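Local structure of phosphoribosylaminoimidazole-succinocarboxamide synthase (Pyrococcus horikoshii, 3U55) at residues Leu52-Phe57 / Thr67-Val72; Ile79-Asp84 / Asp185-Asp190; Val91-Asn94 / Gly98-Lys101; Pro115-Tyr120 / Ile152-Asn157. The protein catalyses the ATP-dependent joining of L-aspartate to the carboxylate of the purine precursor CAIR, giving SAICAR in de novo purine biosynthesis. All coordinates share one frame; numbering follows the deposited sequence. Where two conformers were deposited one is given.

Interaction 1. Residues Leu52-Phe57 / Thr67-Val72; sequences LSVIFF and THFIGV
The Phe57 side chain of helix 45-62 lies among Thr67, His68 and Phe69, at the start of strand 69-72. Its CB meets CB of Phe69 at 3.7 Å. Its CD1 lies 3.9 Å from CB of Thr67. The far end of the ring reaches the imidazole, with Phe57 CZ 3.6 Å from NE2 of His68. This aromatic pair is an offset edge-to-face one. The edge of His68 is turned toward the face of Phe57, with the planes at 78°. One helical turn earlier, Val54 works with both methyls. CG1 meets CZ of Phe69, while CG2 is 3.9 Å from CE1 of that ring and 3.8 Å from CG1 of Val72.

The second shell sets the strand side. Phe69 has CG anti to its backbone N (chi1 177°), which carries the ring along to Val54. An ST turn fixes the bend before it: the backbone N of Phe69 donates to OG1 of Thr67 at 3.2 Å. NE2 of His68 has a weak hydrogen bond to the carbonyl O of Asp190. Ile70 and Gly71 both face Ile79 in a classic beta bulge.

Replacing Phe57 with alanine removes the ring and would probably leave the imidazole edge of His68 without its aromatic face and open a gap beside Thr67.

No hydrogen bond joins the two segments. Residues 52-57 and 67-72 meet by apolar and aromatic contact. OG1 of Thr67 and NE2 of His68 find their partners outside residues 52-57, and Glu61, further along the helix, accepts from Thr67 N.

Interaction 2. Residues Ile79-Asp84 / Asp185-Asp190; sequences IVEKLD and DIVLAD
Leu83 and Val187 meet at about a right angle where the chain leaves strand 77-81 and passes strand 186-188. The two strands belong to different antiparallel sheets of the SAICAR synthetase fold, so this is a side-chain contact between the exit of one sheet and a strand of the other. No hydrogen bond links the segments.

The isopropyl fork of Leu83 sits over Val187. CD2 lies 3.8 Å from CB of Val187 and about 4.0 Å from its CG2. CD1 takes the other branch, 3.9 Å from CG1 of Val187. The same CD1 also touches CB of Ala189. Leu83 has CG anti to its own carbonyl carbon (chi1 -56°), which places the fork so that CD1 and CD2 both meet Val187. One leucine thus bridges two residues, Val187 and Ala189, whose CB atoms both point toward it. Leu188 and Ile186 point away; Leu188 packs on Leu176 and Phe178 of strand 169-180, and Ile186 touches helix 143-165.

An alanine at Leu83 would probably take away the leucine methyls that pack on Val187 and Ala189, opening a gap beside them.

Glu81 reaches the same valine from the side of strand 77-81. Its chain is extended and crosses Val187 at about a right angle. It also touches Asp181, as Val187 does. The carboxylate makes only a loose contact with the valine: OE1 of Glu81 stands 4.1 Å from CG1 of Val187.

Interaction 3. Residues Val91-Asn94 / Gly98-Lys101; sequences VVRN and GSLK. With SO4 (sulfate ion), chain B.
An anion site is formed where Arg93 of strand 84-93 meets the Gly98-Ser99 turn that leads into a short 3-10 segment. A sulfate ion, probably from the crystallisation liquor, occupies it. This is consistent with a site for the phosphate of the phosphoribosyl substrate.

Sulfate O1 is gripped from both segments. The backbone N of Ser99 donates to it at 2.8 Å. Arg93 NH2 also donates to O1, in an almost straight bond with an angle of 174°. The modelled distance from Arg93 NH2 to sulfate O1, 2.5 Å, is very short and its exact value doubtful. A weak bond runs from NH1 of Arg93 to O3 of the sulfate, at 3.4 Å. The sulfur lies at the edge of the guanidinium, in its plane. Leu100 packs over one face of the same group, with its CB 3.8 Å from NE of Arg93. The arginine chain bends at chi3 (76°) and slides past Leu100 in the opposite direction. Gly98 has a positive phi of 57°, and a CB there would clash with sulfate O1.

Outside the two segments, Arg198 NH1 also binds the sulfate. A salt bridge from Arg93 NH1 to Glu118 of strand 111-121 helps to position the guanidinium. Strand 84-93 runs between strands 111-121 and 169-180, with Val92 turned to helix 143-165. Leu100 touches Glu118 and packs on His135 of the second subunit.

Interaction 4. Residues Pro115-Tyr120 / Ile152-Asn157; sequences PIVELY and IALKVN
Leu154 on helix 143-165 lays its CD2 methyl against both Pro115 and Val117 of strand 111-121. CD2 lies 3.6 Å from CG2 of Val117 and 3.8 Å from CB of Pro115. The leucine CB is not aimed at the strand. With CG anti to the carbonyl carbon (chi1 -74°), its end comes nearer and crosses Val117 obliquely.

One helical turn on, Asn157 touches the proline ring with ND2. This atom is 3.6 Å from CG of Pro115, a van der Waals contact. The polar end has its own partner, since OD1 of Asn157 accepts a hydrogen bond from ND2 of Asn94. OD1 is thus tied to Asn94, which follows Arg93, while ND2 of the same amide lies against the proline.

Pro115 and Val117 point toward the helix, and Ile116 between them points away. Tyr134 of the second subunit packs on both Val117 and Leu154, so the contact borders the dimer interface.

The axes of the short segments 115-120 and 152-157 approach to 9.9 Å, with 137° between their directions. This is helix-on-sheet packing, with helix 143-165 lying across one face of the larger antiparallel sheet.

In the fold
From the N terminus, interaction 1 closes first: helix 45-62 turns back on strand 69-72 through a short connection. Strand 77-81 then pairs with 69-72, and interaction 2 opens from it, closing about a hundred residues later at strand 186-188. It touches interaction 1 directly, where His68 N meets Leu188 O. Interactions 3 and 4 are nested inside this long loop, in series. Interaction 3 is a tight local closure after strand 84-93. Interaction 4 joins the next strand, 111-121, to helix 143-165. These two share the larger sheet and touch through Val91 and Glu118, and both reach the second subunit. Interaction 2 ties the four-stranded sheet to the larger one.

Interaction 1. Residues Leu52-Phe57 / Thr67-Val72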
loop_
_atom_site.group_PDB
_atom_site.type_symbol
_atom_site.label_atom_id
_atom_site.label_comp_id
_atom_site.label_asym_id
_atom_site.label_seq_id
_atom_site.Cartn_x
_atom_site.Cartn_y
_atom_site.Cartn_z
ATOM N N LEU A 52 1.318 31.140 -2.356
ATOM C CA LEU A 52 2.107 30.206 -1.553
ATOM C C LEU A 52 2.796 29.133 -2.408
ATOM O O LEU A 52 3.935 28.747 -2.126
ATOM C CB LEU A 52 1.250 29.589 -0.446
ATOM C CG LEU A 52 0.861 30.575 0.658
ATOM C CD1 LEU A 52 -0.271 30.021 1.508
ATOM C CD2 LEU A 52 2.061 30.952 1.529
ATOM N N SER A 53 2.123 28.676 -3.461
ATOM C CA SER A 53 2.733 27.724 -4.393
ATOM C C SER A 53 3.978 28.331 -5.033
ATOM O O SER A 53 5.031 27.700 -5.080
ATOM C CB SER A 53 1.740 27.287 -5.475
ATOM O OG SER A 53 0.756 26.410 -4.955
ATOM N N VAL A 54 3.847 29.568 -5.508
ATOM C CA VAL A 54 4.963 30.304 -6.105
ATOM C C VAL A 54 6.136 30.392 -5.132
ATOM O O VAL A 54 7.274 30.082 -5.498
ATOM C CB VAL A 54 4.522 31.714 -6.582
ATOM C CG1 VAL A 54 5.720 32.562 -6.976
ATOM C CG2 VAL A 54 3.581 31.593 -7.755
ATOM N N ILE A 55 5.851 30.794 -3.894
ATOM C CA ILE A 55 6.882 30.885 -2.864
ATOM C C ILE A 55 7.616 29.545 -2.691
ATOM O O ILE A 55 8.849 29.497 -2.716
ATOM C CB ILE A 55 6.306 31.365 -1.511
ATOM C CG1 ILE A 55 5.911 32.846 -1.594
ATOM C CG2 ILE A 55 7.318 31.148 -0.384
ATOM C CD1 ILE A 55 4.921 33.290 -0.536
ATOM N N PHE A 56 6.854 28.464 -2.520
ATOM C CA PHE A 56 7.446 27.142 -2.323
ATOM C C PHE A 56 8.205 26.640 -3.550
ATOM O O PHE A 56 9.305 26.113 -3.406
ATOM C CB PHE A 56 6.404 26.121 -1.862
ATOM C CG PHE A 56 5.857 26.381 -0.474
ATOM C CD1 PHE A 56 6.713 26.544 0.617
ATOM C CD2 PHE A 56 4.482 26.428 -0.254
ATOM C CE1 PHE A 56 6.204 26.768 1.905
ATOM C CE2 PHE A 56 3.963 26.643 1.019
ATOM C CZ PHE A 56 4.824 26.819 2.104
ATOM N N PHE A 57 7.632 26.800 -4.745
ATOM C CA PHE A 57 8.323 26.399 -5.985
ATOM C C PHE A 57 9.663 27.106 -6.146
ATOM O O PHE A 57 10.661 26.474 -6.505
ATOM C CB PHE A 57 7.480 26.656 -7.238
ATOM C CG PHE A 57 6.322 25.702 -7.424
ATOM C CD1 PHE A 57 6.449 24.347 -7.135
ATOM C CD2 PHE A 57 5.108 26.167 -7.934
ATOM C CE1 PHE A 57 5.372 23.470 -7.326
ATOM C CE2 PHE A 57 4.028 25.302 -8.130
ATOM C CZ PHE A 57 4.159 23.954 -7.824
ATOM N N THR A 67 10.913 21.856 -10.907
ATOM C CA THR A 67 9.465 22.018 -10.778
ATOM C C THR A 67 8.868 22.523 -12.083
ATOM O O THR A 67 9.592 23.017 -12.959
ATOM C CB THR A 67 9.057 22.997 -9.654
ATOM O OG1 THR A 67 9.200 24.351 -10.106
ATOM C CG2 THR A 67 9.869 22.778 -8.376
ATOM N N HIS A 68 7.550 22.414 -12.208
ATOM C CA HIS A 68 6.873 22.868 -13.420
ATOM C C HIS A 68 6.670 24.392 -13.472
ATOM O O HIS A 68 6.139 24.911 -14.451
ATOM C CB HIS A 68 5.575 22.079 -13.671
ATOM C CG HIS A 68 4.446 22.403 -12.735
ATOM N ND1 HIS A 68 3.135 22.084 -13.028
ATOM C CD2 HIS A 68 4.424 22.994 -11.517
ATOM C CE1 HIS A 68 2.356 22.469 -12.032
ATOM N NE2 HIS A 68 3.113 23.027 -11.104
ATOM N N PHE A 69 7.104 25.099 -12.431
ATOM C CA PHE A 69 6.891 26.543 -12.352
ATOM C C PHE A 69 7.706 27.313 -13.396
ATOM O O PHE A 69 8.926 27.186 -13.451
ATOM C CB PHE A 69 7.191 27.080 -10.946
ATOM C CG PHE A 69 7.056 28.582 -10.832
ATOM C CD1 PHE A 69 5.807 29.194 -10.949
ATOM C CD2 PHE A 69 8.176 29.382 -10.620
ATOM C CE1 PHE A 69 5.674 30.585 -10.853
ATOM C CE2 PHE A 69 8.057 30.775 -10.524
ATOM C CZ PHE A 69 6.803 31.375 -10.639
ATOM N N ILE A 70 7.018 28.110 -14.207
ATOM C CA ILE A 70 7.681 29.012 -15.161
ATOM C C ILE A 70 7.521 30.477 -14.728
ATOM O O ILE A 70 8.511 31.196 -14.578
ATOM C CB ILE A 70 7.186 28.796 -16.619
ATOM C CG1 ILE A 70 7.568 27.386 -17.104
ATOM C CG2 ILE A 70 7.770 29.869 -17.565
ATOM C CD1 ILE A 70 6.929 26.970 -18.424
ATOM N N GLY A 71 6.279 30.906 -14.520
ATOM C CA GLY A 71 6.009 32.276 -14.093
ATOM C C GLY A 71 4.578 32.542 -13.673
ATOM O O GLY A 71 3.716 31.654 -13.727
ATOM N N VAL A 72 4.331 33.778 -13.244
ATOM C CA VAL A 72 2.983 34.228 -12.894
ATOM C C VAL A 72 2.329 34.920 -14.082
ATOM O O VAL A 72 3.002 35.593 -14.866
ATOM C CB VAL A 72 2.976 35.165 -11.651
ATOM C CG1 VAL A 72 3.308 34.379 -10.389
ATOM C CG2 VAL A 72 3.956 36.319 -11.823
#

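Interaction 2. Residues Ile79-Asp84 / Asp185-Asp190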
loop_
_atom_site.group_PDB
_atom_site.type_symbol
_atom_site.label_atom_id
_atom_site.label_comp_id
_atom_site.label_asym_id
_atom_site.label_seq_id
_atom_site.Cartn_x
_atom_site.Cartn_y
_atom_site.Cartn_z
ATOM N N ILE A 79 1.938 30.208 -14.914
ATOM C CA ILE A 79 2.362 29.552 -16.142
ATOM C C ILE A 79 3.274 28.405 -15.736
ATOM O O ILE A 79 4.237 28.604 -14.999
ATOM C CB ILE A 79 3.102 30.497 -17.097
ATOM C CG1 ILE A 79 2.258 31.746 -17.374
ATOM C CG2 ILE A 79 3.408 29.779 -18.413
ATOM C CD1 ILE A 79 3.041 32.884 -17.982
ATOM N N VAL A 80 2.933 27.211 -16.211
ATOM C CA VAL A 80 3.617 25.980 -15.835
ATOM C C VAL A 80 4.012 25.187 -17.080
ATOM O O VAL A 80 3.385 25.311 -18.135
ATOM C CB VAL A 80 2.763 25.100 -14.854
ATOM C CG1 VAL A 80 2.501 25.842 -13.539
ATOM C CG2 VAL A 80 1.443 24.650 -15.494
ATOM N N GLU A 81 5.072 24.396 -16.944
ATOM C CA GLU A 81 5.570 23.531 -18.006
ATOM C C GLU A 81 4.601 22.371 -18.243
ATOM O O GLU A 81 4.106 21.767 -17.287
ATOM C CB GLU A 81 6.937 22.999 -17.581
ATOM C CG GLU A 81 7.674 22.174 -18.613
ATOM C CD GLU A 81 9.000 21.652 -18.087
ATOM O OE1 GLU A 81 9.276 21.813 -16.877
ATOM O OE2 GLU A 81 9.767 21.081 -18.887
ATOM N N LYS A 82 4.316 22.072 -19.510
ATOM C CA LYS A 82 3.557 20.868 -19.860
ATOM C C LYS A 82 4.407 19.617 -19.625
ATOM O O LYS A 82 5.583 19.580 -19.993
ATOM C CB LYS A 82 3.068 20.912 -21.318
ATOM C CG LYS A 82 2.097 19.788 -21.678
ATOM C CD LYS A 82 1.625 19.849 -23.128
ATOM C CE LYS A 82 0.535 18.812 -23.368
ATOM N NZ LYS A 82 0.099 18.734 -24.793
ATOM N N LEU A 83 3.807 18.611 -18.993
ATOM C CA LEU A 83 4.500 17.357 -18.674
ATOM C C LEU A 83 3.630 16.160 -19.009
ATOM O O LEU A 83 2.408 16.272 -19.062
ATOM C CB LEU A 83 4.845 17.302 -17.180
ATOM C CG LEU A 83 5.675 18.420 -16.543
ATOM C CD1 LEU A 83 5.597 18.310 -15.023
ATOM C CD2 LEU A 83 7.122 18.395 -17.011
ATOM N N ASP A 84 4.268 15.016 -19.241
ATOM C CA ASP A 84 3.580 13.738 -19.250
ATOM C C ASP A 84 3.433 13.330 -17.787
ATOM O O ASP A 84 4.407 12.931 -17.145
ATOM C CB ASP A 84 4.383 12.688 -20.027
ATOM C CG ASP A 84 4.305 12.887 -21.538
ATOM O OD1 ASP A 84 3.349 13.535 -22.021
ATOM O OD2 ASP A 84 5.201 12.383 -22.245
ATOM N N ASP A 185 13.344 13.852 -17.713
ATOM C CA ASP A 185 13.580 14.189 -16.304
ATOM C C ASP A 185 12.263 14.255 -15.533
ATOM O O ASP A 185 11.233 14.654 -16.075
ATOM C CB ASP A 185 14.304 15.534 -16.160
ATOM C CG ASP A 185 15.734 15.495 -16.674
ATOM O OD1 ASP A 185 16.222 16.547 -17.123
ATOM O OD2 ASP A 185 16.374 14.428 -16.622
ATOM N N ILE A 186 12.322 13.893 -14.258
ATOM C CA ILE A 186 11.142 13.887 -13.402
ATOM C C ILE A 186 10.988 15.247 -12.725
ATOM O O ILE A 186 11.897 15.731 -12.037
ATOM C CB ILE A 186 11.201 12.722 -12.389
ATOM C CG1 ILE A 186 11.238 11.388 -13.152
ATOM C CG2 ILE A 186 10.008 12.776 -11.410
ATOM C CD1 ILE A 186 11.537 10.173 -12.298
ATOM N N VAL A 187 9.821 15.843 -12.932
ATOM C CA VAL A 187 9.553 17.230 -12.573
ATOM C C VAL A 187 8.361 17.324 -11.613
ATOM O O VAL A 187 7.313 16.725 -11.854
ATOM C CB VAL A 187 9.269 18.062 -13.853
ATOM C CG1 VAL A 187 8.945 19.506 -13.513
ATOM C CG2 VAL A 187 10.465 17.990 -14.817
ATOM N N LEU A 188 8.547 18.077 -10.532
ATOM C CA LEU A 188 7.491 18.326 -9.550
ATOM C C LEU A 188 6.411 19.222 -10.154
ATOM O O LEU A 188 6.715 20.286 -10.709
ATOM C CB LEU A 188 8.079 18.977 -8.296
ATOM C CG LEU A 188 7.096 19.226 -7.156
ATOM C CD1 LEU A 188 6.472 17.912 -6.736
ATOM C CD2 LEU A 188 7.783 19.906 -5.981
ATOM N N ALA A 189 5.157 18.790 -10.046
ATOM C CA ALA A 189 4.031 19.494 -10.668
ATOM C C ALA A 189 2.963 19.901 -9.649
ATOM O O ALA A 189 3.279 20.117 -8.476
ATOM C CB ALA A 189 3.432 18.640 -11.789
ATOM N N ASP A 190 1.712 20.022 -10.106
ATOM C CA ASP A 190 0.573 20.393 -9.254
ATOM C C ASP A 190 0.865 21.654 -8.418
ATOM O O ASP A 190 1.399 22.641 -8.949
ATOM C CB ASP A 190 0.106 19.199 -8.387
ATOM C CG ASP A 190 -1.306 19.385 -7.836
ATOM O OD1 ASP A 190 -1.478 19.354 -6.598
ATOM O OD2 ASP A 190 -2.244 19.576 -8.637
#

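Interaction 3. Residues Val91-Asn94 / Gly98-Lys101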
loop_
_atom_site.group_PDB
_atom_site.type_symbol
_atom_site.label_atom_id
_atom_site.label_comp_id
_atom_site.label_asym_id
_atom_site.label_seq_id
_atom_site.Cartn_x
_atom_site.Cartn_y
_atom_site.Cartn_z
ATOM N N VAL A 91 2.632 11.044 -1.085
ATOM C CA VAL A 91 2.412 11.662 0.218
ATOM C C VAL A 91 3.617 11.414 1.142
ATOM O O VAL A 91 4.012 10.267 1.353
ATOM C CB VAL A 91 1.099 11.136 0.856
ATOM C CG1 VAL A 91 0.874 11.774 2.212
ATOM C CG2 VAL A 91 -0.104 11.379 -0.088
ATOM N N VAL A 92 4.194 12.486 1.679
ATOM C CA VAL A 92 5.281 12.373 2.657
ATOM C C VAL A 92 4.730 12.770 4.021
ATOM O O VAL A 92 4.070 13.789 4.138
ATOM C CB VAL A 92 6.507 13.258 2.290
ATOM C CG1 VAL A 92 7.657 13.050 3.288
ATOM C CG2 VAL A 92 7.012 12.938 0.899
ATOM N N ARG A 93 5.007 11.964 5.046
ATOM C CA ARG A 93 4.432 12.194 6.377
ATOM C C ARG A 93 5.528 12.180 7.453
ATOM O O ARG A 93 6.327 11.242 7.532
ATOM C CB ARG A 93 3.333 11.154 6.681
ATOM C CG ARG A 93 2.575 10.637 5.419
ATOM C CD ARG A 93 1.388 9.702 5.746
ATOM N NE ARG A 93 0.264 10.492 6.220
ATOM C CZ ARG A 93 -0.927 10.605 5.640
ATOM N NH1 ARG A 93 -1.262 9.931 4.536
ATOM N NH2 ARG A 93 -1.812 11.399 6.207
ATOM N N ASN A 94 5.550 13.243 8.259
ATOM C CA ASN A 94 6.497 13.415 9.363
ATOM C C ASN A 94 5.834 13.191 10.721
ATOM O O ASN A 94 6.472 12.729 11.682
ATOM C CB ASN A 94 7.063 14.830 9.332
ATOM C CG ASN A 94 7.828 15.123 8.064
ATOM O OD1 ASN A 94 8.772 14.403 7.711
ATOM N ND2 ASN A 94 7.435 16.185 7.371
ATOM N N GLY A 98 -4.461 12.324 9.631
ATOM C CA GLY A 98 -5.267 11.880 8.496
ATOM C C GLY A 98 -5.407 10.377 8.356
ATOM O O GLY A 98 -5.607 9.668 9.347
ATOM N N SER A 99 -5.279 9.894 7.118
ATOM C CA SER A 99 -5.521 8.480 6.790
ATOM C C SER A 99 -4.519 7.515 7.429
ATOM O O SER A 99 -4.801 6.327 7.565
ATOM C CB SER A 99 -5.566 8.264 5.265
ATOM O OG SER A 99 -4.263 8.209 4.703
ATOM N N LEU A 100 -3.354 8.023 7.823
ATOM C CA LEU A 100 -2.334 7.170 8.435
ATOM C C LEU A 100 -2.832 6.514 9.724
ATOM O O LEU A 100 -2.435 5.392 10.047
ATOM C CB LEU A 100 -1.031 7.940 8.679
ATOM C CG LEU A 100 0.180 7.125 9.165
ATOM C CD1 LEU A 100 0.518 5.968 8.222
ATOM C CD2 LEU A 100 1.389 8.030 9.369
ATOM N N LYS A 101 -3.704 7.216 10.447
ATOM C CA LYS A 101 -4.302 6.696 11.684
ATOM C C LYS A 101 -5.126 5.426 11.468
ATOM O O LYS A 101 -5.391 4.690 12.415
ATOM C CB LYS A 101 -5.185 7.762 12.344
ATOM C CG LYS A 101 -4.438 9.004 12.836
ATOM C CD LYS A 101 -5.379 9.993 13.527
ATOM C CE LYS A 101 -6.476 10.485 12.584
ATOM N NZ LYS A 101 -7.263 11.599 13.177
HETATM S S SO4 B . -4.794 11.901 4.054
HETATM O O1 SO4 B . -4.108 11.724 5.321
HETATM O O2 SO4 B . -4.848 13.313 3.695
HETATM O O3 SO4 B . -4.071 11.134 3.038
HETATM O O4 SO4 B . -6.160 11.407 4.168
#

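Interaction 4. Residues Pro115-Tyr120 / Ile152-Asn157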
loop_
_atom_site.group_PDB
_atom_site.type_symbol
_atom_site.label_atom_id
_atom_site.label_comp_id
_atom_site.label_asym_id
_atom_site.label_seq_id
_atom_site.Cartn_x
_atom_site.Cartn_y
_atom_site.Cartn_z
ATOM N N PRO A 115 10.602 9.850 8.030
ATOM C CA PRO A 115 9.442 10.119 7.177
ATOM C C PRO A 115 8.862 8.857 6.523
ATOM O O PRO A 115 9.605 7.931 6.180
ATOM C CB PRO A 115 10.003 11.058 6.105
ATOM C CG PRO A 115 11.215 11.670 6.723
ATOM C CD PRO A 115 11.798 10.586 7.581
ATOM N N ILE A 116 7.538 8.825 6.376
ATOM C CA ILE A 116 6.856 7.782 5.599
ATOM C C ILE A 116 6.531 8.353 4.214
ATOM O O ILE A 116 6.090 9.494 4.102
ATOM C CB ILE A 116 5.544 7.322 6.305
ATOM C CG1 ILE A 116 5.869 6.492 7.550
ATOM C CG2 ILE A 116 4.638 6.526 5.343
ATOM C CD1 ILE A 116 4.657 6.173 8.426
ATOM N N VAL A 117 6.758 7.571 3.165
ATOM C CA VAL A 117 6.327 7.973 1.814
ATOM C C VAL A 117 5.287 6.968 1.342
ATOM O O VAL A 117 5.508 5.755 1.420
ATOM C CB VAL A 117 7.510 8.049 0.803
ATOM C CG1 VAL A 117 7.025 8.491 -0.593
ATOM C CG2 VAL A 117 8.593 9.000 1.308
ATOM N N GLU A 118 4.144 7.481 0.890
ATOM C CA GLU A 118 3.061 6.643 0.392
ATOM C C GLU A 118 2.765 7.014 -1.045
ATOM O O GLU A 118 2.771 8.196 -1.407
ATOM C CB GLU A 118 1.791 6.813 1.232
ATOM C CG GLU A 118 1.934 6.349 2.682
ATOM C CD GLU A 118 0.786 6.805 3.572
ATOM O OE1 GLU A 118 -0.054 7.623 3.136
ATOM O OE2 GLU A 118 0.735 6.362 4.734
ATOM N N LEU A 119 2.525 5.997 -1.865
ATOM C CA LEU A 119 2.131 6.217 -3.258
ATOM C C LEU A 119 0.658 5.890 -3.415
ATOM O O LEU A 119 0.197 4.850 -2.939
ATOM C CB LEU A 119 2.952 5.325 -4.195
ATOM C CG LEU A 119 4.478 5.427 -4.074
ATOM C CD1 LEU A 119 5.172 4.341 -4.894
ATOM C CD2 LEU A 119 4.943 6.809 -4.516
ATOM N N TYR A 120 -0.069 6.784 -4.080
ATOM C CA TYR A 120 -1.482 6.580 -4.379
ATOM C C TYR A 120 -1.690 6.635 -5.877
ATOM O O TYR A 120 -1.153 7.502 -6.561
ATOM C CB TYR A 120 -2.371 7.608 -3.675
ATOM C CG TYR A 120 -2.361 7.444 -2.180
ATOM C CD1 TYR A 120 -3.304 6.636 -1.543
ATOM C CD2 TYR A 120 -1.388 8.075 -1.399
ATOM C CE1 TYR A 120 -3.286 6.456 -0.171
ATOM C CE2 TYR A 120 -1.363 7.908 -0.022
ATOM C CZ TYR A 120 -2.319 7.101 0.585
ATOM O OH TYR A 120 -2.297 6.924 1.945
ATOM N N ILE A 152 13.306 12.599 -4.641
ATOM C CA ILE A 152 12.891 13.990 -4.792
ATOM C C ILE A 152 11.941 14.388 -3.650
ATOM O O ILE A 152 12.157 15.398 -2.984
ATOM C CB ILE A 152 12.212 14.260 -6.166
ATOM C CG1 ILE A 152 13.202 14.058 -7.323
ATOM C CG2 ILE A 152 11.659 15.682 -6.215
ATOM C CD1 ILE A 152 12.515 13.907 -8.709
ATOM N N ALA A 153 10.910 13.575 -3.419
ATOM C CA ALA A 153 9.922 13.858 -2.377
ATOM C C ALA A 153 10.559 14.001 -0.996
ATOM O O ALA A 153 10.193 14.898 -0.231
ATOM C CB ALA A 153 8.842 12.771 -2.355
ATOM N N LEU A 154 11.507 13.120 -0.680
ATOM C CA LEU A 154 12.203 13.184 0.606
ATOM C C LEU A 154 13.105 14.410 0.736
ATOM O O LEU A 154 13.217 14.977 1.824
ATOM C CB LEU A 154 12.987 11.892 0.873
ATOM C CG LEU A 154 12.131 10.678 1.246
ATOM C CD1 LEU A 154 12.980 9.415 1.282
ATOM C CD2 LEU A 154 11.407 10.883 2.580
ATOM N N LYS A 155 13.752 14.814 -0.359
ATOM C CA LYS A 155 14.540 16.053 -0.354
ATOM C C LYS A 155 13.637 17.282 -0.176
ATOM O O LYS A 155 13.914 18.148 0.663
ATOM C CB LYS A 155 15.403 16.172 -1.619
ATOM C CG LYS A 155 16.183 17.479 -1.697
ATOM C CD LYS A 155 17.180 17.508 -2.842
ATOM C CE LYS A 155 17.760 18.919 -2.969
ATOM N NZ LYS A 155 18.738 19.025 -4.091
ATOM N N VAL A 156 12.558 17.342 -0.958
ATOM C CA VAL A 156 11.526 18.378 -0.810
ATOM C C VAL A 156 11.068 18.468 0.640
ATOM O O VAL A 156 10.970 19.566 1.208
ATOM C CB VAL A 156 10.308 18.107 -1.733
ATOM C CG1 VAL A 156 9.124 19.027 -1.384
ATOM C CG2 VAL A 156 10.715 18.265 -3.215
ATOM N N ASN A 157 10.795 17.311 1.238
ATOM C CA ASN A 157 10.404 17.263 2.643
ATOM C C ASN A 157 11.413 17.979 3.535
ATOM O O ASN A 157 11.023 18.837 4.314
ATOM C CB ASN A 157 10.192 15.827 3.101
ATOM C CG ASN A 157 9.659 15.734 4.531
ATOM O OD1 ASN A 157 8.778 16.496 4.942
ATOM N ND2 ASN A 157 10.198 14.789 5.294
#